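Local coordinates for protein carbon monoxide oxidation system transcription regulator CooA-1 (Carboxydothermus hydrogenoformans, PDB 6CPB) that senses carbon monoxide through a heme-binding effector domain, the part described here, and probably regulates transcription by binding DNA, at residues V53-A58 / T79-Q84. Numbering follows the deposited sequence.
Sequences VRVYLA and TRAFIQ
R54 and Y56 on strand 52-59 pair with Q84 and F82 on strand 82-85, an antiparallel contact at the centre of one sheet of the CAP-like effector domain. Two hydrogen-bonded pairs, R54 with Q84 and Y56 with F82, flank the non-hydrogen-bonded pair V55-I83; R54 N reaches Q84 O at 2.8 Å. Side chains therefore alternate between two faces, a worked example of how a jelly-roll sandwich divides its strands between an apolar interior and a polar and aromatic outer face. On the inner one, V55 CG1 lies 3.8 Å from A81 CB, and both V55 and I83 rest on F75 of the other sheet.

On the other face, R54, Y56 and F82 lie in successive layers. With CG set between its backbone N and carbonyl carbon (chi1 66°), Y56 lays one face of its ring over F82 CB, which makes a CH-pi contact 3.3 Å from the ring centroid. The two rings are nearly parallel but slid apart. Across the opposite face of Y56 lies the R54 guanidinium, NH2 sitting 3.5 Å above the ring plane. That same NH2 donates to Q84 OE1 at 2.9 Å, within the guanidinium plane but above the amide carbonyl plane; NE adds a weak bond. R54 NH1 forms a salt bridge with E63, while Q84 NE2 donates to K32 O.

T79 and R80 follow the axial ligand H78 in sequence and contact heme in structures of this protein, though none is bound to this chain. Pinned by charge, amide and ring, R54 probably rotates little, and its polar bonds tie three neighbouring strands together.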
ATOM      1  N   VAL A  53     -10.217 -12.340  -7.196  1.00 10.45           N
ATOM      2  CA  VAL A  53     -10.088 -12.741  -5.802  1.00 10.74           C
ATOM      3  C   VAL A  53     -10.562 -11.627  -4.878  1.00 10.47           C
ATOM      4  O   VAL A  53     -10.525 -10.441  -5.215  1.00 13.03           O
ATOM      5  CB  VAL A  53      -8.660 -13.188  -5.424  1.00 12.74           C
ATOM      6  CG1 VAL A  53      -8.170 -14.296  -6.347  1.00 12.94           C
ATOM      7  CG2 VAL A  53      -7.711 -12.036  -5.443  1.00 13.44           C
ATOM      8  N   ARG A  54     -10.993 -12.037  -3.690  1.00 10.08           N
ATOM      9  CA  ARG A  54     -11.464 -11.137  -2.655  1.00 10.23           C
ATOM     10  C   ARG A  54     -10.474 -11.162  -1.507  1.00 10.03           C
ATOM     11  O   ARG A  54     -10.147 -12.234  -0.997  1.00 11.08           O
ATOM     12  CB  ARG A  54     -12.849 -11.594  -2.183  1.00 11.74           C
ATOM     13  CG  ARG A  54     -13.530 -10.647  -1.216  1.00 12.36           C
ATOM     14  CD  ARG A  54     -14.951 -11.080  -0.902  1.00 14.16           C
ATOM     15  NE  ARG A  54     -15.000 -12.340  -0.162  1.00 14.29           N
ATOM     16  CZ  ARG A  54     -15.154 -12.449   1.157  1.00 13.45           C
ATOM     17  NH1 ARG A  54     -15.276 -11.381   1.932  1.00 12.18           N
ATOM     18  NH2 ARG A  54     -15.198 -13.650   1.710  1.00 13.79           N
ATOM     19  N   VAL A  55     -10.046  -9.981  -1.083  1.00  9.85           N
ATOM     20  CA  VAL A  55      -9.197  -9.808   0.088  1.00  9.65           C
ATOM     21  C   VAL A  55     -10.106  -9.366   1.223  1.00  9.60           C
ATOM     22  O   VAL A  55     -10.903  -8.439   1.050  1.00 10.59           O
ATOM     23  CB  VAL A  55      -8.104  -8.757  -0.170  1.00  9.76           C
ATOM     24  CG1 VAL A  55      -7.201  -8.629   1.031  1.00 10.54           C
ATOM     25  CG2 VAL A  55      -7.294  -9.116  -1.408  1.00 10.83           C
ATOM     26  N   TYR A  56     -10.007 -10.026   2.374  1.00  9.52           N
ATOM     27  CA  TYR A  56     -10.931  -9.726   3.458  1.00 10.20           C
ATOM     28  C   TYR A  56     -10.302 -10.000   4.816  1.00  9.93           C
ATOM     29  O   TYR A  56      -9.265 -10.667   4.940  1.00 10.53           O
ATOM     30  CB  TYR A  56     -12.242 -10.513   3.299  1.00 10.73           C
ATOM     31  CG  TYR A  56     -12.139 -12.014   3.421  1.00 10.77           C
ATOM     32  CD1 TYR A  56     -11.751 -12.793   2.341  1.00 11.58           C
ATOM     33  CD2 TYR A  56     -12.468 -12.657   4.598  1.00 11.68           C
ATOM     34  CE1 TYR A  56     -11.685 -14.163   2.436  1.00 12.35           C
ATOM     35  CE2 TYR A  56     -12.406 -14.045   4.704  1.00 12.26           C
ATOM     36  CZ  TYR A  56     -12.015 -14.792   3.620  1.00 12.75           C
ATOM     37  OH  TYR A  56     -11.928 -16.169   3.706  1.00 15.90           O
ATOM     38  N   LEU A  57     -10.946  -9.446   5.842  1.00 10.91           N
ATOM     39  CA  LEU A  57     -10.601  -9.693   7.232  1.00 11.15           C
ATOM     40  C   LEU A  57     -11.761 -10.439   7.876  1.00 11.32           C
ATOM     41  O   LEU A  57     -12.917 -10.074   7.685  1.00 12.97           O
ATOM     42  CB  LEU A  57     -10.363  -8.358   7.960  1.00 13.02           C
ATOM     43  CG  LEU A  57     -10.115  -8.303   9.474  1.00 14.71           C
ATOM     44  CD1 LEU A  57      -9.429  -7.007   9.856  1.00 17.96           C
ATOM     45  CD2 LEU A  57     -11.419  -8.377  10.288  1.00 17.03           C
ATOM     46  N   ALA A  58     -11.453 -11.473   8.646  1.00 11.87           N
ATOM     47  CA  ALA A  58     -12.428 -12.176   9.458  1.00 11.92           C
ATOM     48  C   ALA A  58     -11.840 -12.309  10.847  1.00 12.26           C
ATOM     49  O   ALA A  58     -10.681 -12.707  10.999  1.00 14.21           O
ATOM     50  CB  ALA A  58     -12.730 -13.559   8.887  1.00 13.34           C
ATOM     51  N   THR A  79       0.276  -9.997   5.284  0.51 12.84           N
ATOM     52  CA  THR A  79      -0.464  -8.745   5.382  0.51 13.58           C
ATOM     53  C   THR A  79      -1.759  -8.912   6.174  0.51 12.61           C
ATOM     54  O   THR A  79      -2.691  -8.112   6.014  0.51 13.89           O
ATOM     55  CB  THR A  79      -0.724  -8.196   3.979  0.51 16.04           C
ATOM     56  OG1 THR A  79      -1.360  -9.210   3.189  0.51 21.74           O
ATOM     57  CG2 THR A  79       0.596  -7.792   3.318  0.51 17.73           C
ATOM     58  N   ARG A  80      -1.827  -9.935   7.026  1.00 12.60           N
ATOM     59  CA  ARG A  80      -2.909 -10.103   7.997  1.00 12.61           C
ATOM     60  C   ARG A  80      -4.281 -10.266   7.345  1.00 12.76           C
ATOM     61  O   ARG A  80      -5.310 -10.012   7.974  1.00 15.10           O
ATOM     62  CB  ARG A  80      -2.915  -8.994   9.057  1.00 15.68           C
ATOM     63  CG  ARG A  80      -1.619  -8.903   9.836  1.00 19.47           C
ATOM     64  CD  ARG A  80      -1.743  -7.900  10.968  1.00 29.68           C
ATOM     65  NE  ARG A  80      -0.462  -7.267  11.274  1.00 46.77           N
ATOM     66  CZ  ARG A  80       0.326  -7.554  12.307  1.00 59.72           C
ATOM     67  NH1 ARG A  80      -0.011  -8.481  13.193  1.00 64.24           N
ATOM     68  NH2 ARG A  80       1.467  -6.893  12.454  1.00 65.95           N
ATOM     69  N   ALA A  81      -4.319 -10.756   6.111  1.00 13.20           N
ATOM     70  CA  ALA A  81      -5.551 -10.825   5.340  1.00 12.13           C
ATOM     71  C   ALA A  81      -5.821 -12.238   4.841  1.00 11.36           C
ATOM     72  O   ALA A  81      -4.904 -13.045   4.646  1.00 12.04           O
ATOM     73  CB  ALA A  81      -5.472  -9.886   4.142  1.00 15.04           C
ATOM     74  N   PHE A  82      -7.107 -12.509   4.608  1.00 10.32           N
ATOM     75  CA  PHE A  82      -7.568 -13.685   3.896  1.00 10.38           C
ATOM     76  C   PHE A  82      -7.769 -13.327   2.434  1.00  9.92           C
ATOM     77  O   PHE A  82      -8.125 -12.196   2.099  1.00 10.20           O
ATOM     78  CB  PHE A  82      -8.944 -14.134   4.426  1.00 11.20           C
ATOM     79  CG  PHE A  82      -8.952 -14.656   5.847  1.00 12.27           C
ATOM     80  CD1 PHE A  82      -8.958 -13.799   6.933  1.00 13.33           C
ATOM     81  CD2 PHE A  82      -8.994 -16.017   6.087  1.00 13.80           C
ATOM     82  CE1 PHE A  82      -8.986 -14.308   8.238  1.00 15.16           C
ATOM     83  CE2 PHE A  82      -9.011 -16.517   7.369  1.00 16.22           C
ATOM     84  CZ  PHE A  82      -9.020 -15.664   8.443  1.00 16.20           C
ATOM     85  N   ILE A  83      -7.577 -14.315   1.567  1.00 10.02           N
ATOM     86  CA  ILE A  83      -7.770 -14.145   0.131  1.00 10.55           C
ATOM     87  C   ILE A  83      -8.554 -15.342  -0.385  1.00 10.17           C
ATOM     88  O   ILE A  83      -8.146 -16.487  -0.169  1.00 10.89           O
ATOM     89  CB  ILE A  83      -6.438 -13.988  -0.628  1.00 12.03           C
ATOM     90  CG1 ILE A  83      -5.651 -12.765  -0.110  1.00 13.59           C
ATOM     91  CG2 ILE A  83      -6.706 -13.788  -2.114  1.00 15.11           C
ATOM     92  CD1 ILE A  83      -4.482 -13.103   0.703  1.00 17.16           C
ATOM     93  N   GLN A  84      -9.669 -15.070  -1.071  1.00 10.41           N
ATOM     94  CA  GLN A  84     -10.589 -16.090  -1.567  1.00 11.29           C
ATOM     95  C   GLN A  84     -10.876 -15.903  -3.055  1.00 11.02           C
ATOM     96  O   GLN A  84     -11.071 -14.783  -3.526  1.00 11.73           O
ATOM     97  CB  GLN A  84     -11.907 -16.015  -0.785  1.00 12.10           C
ATOM     98  CG  GLN A  84     -12.980 -16.968  -1.290  1.00 13.53           C
ATOM     99  CD  GLN A  84     -14.258 -16.813  -0.536  1.00 18.18           C
ATOM    100  OE1 GLN A  84     -14.748 -15.697  -0.361  1.00 22.44           O
ATOM    101  NE2 GLN A  84     -14.808 -17.920  -0.065  1.00 21.38           N
TER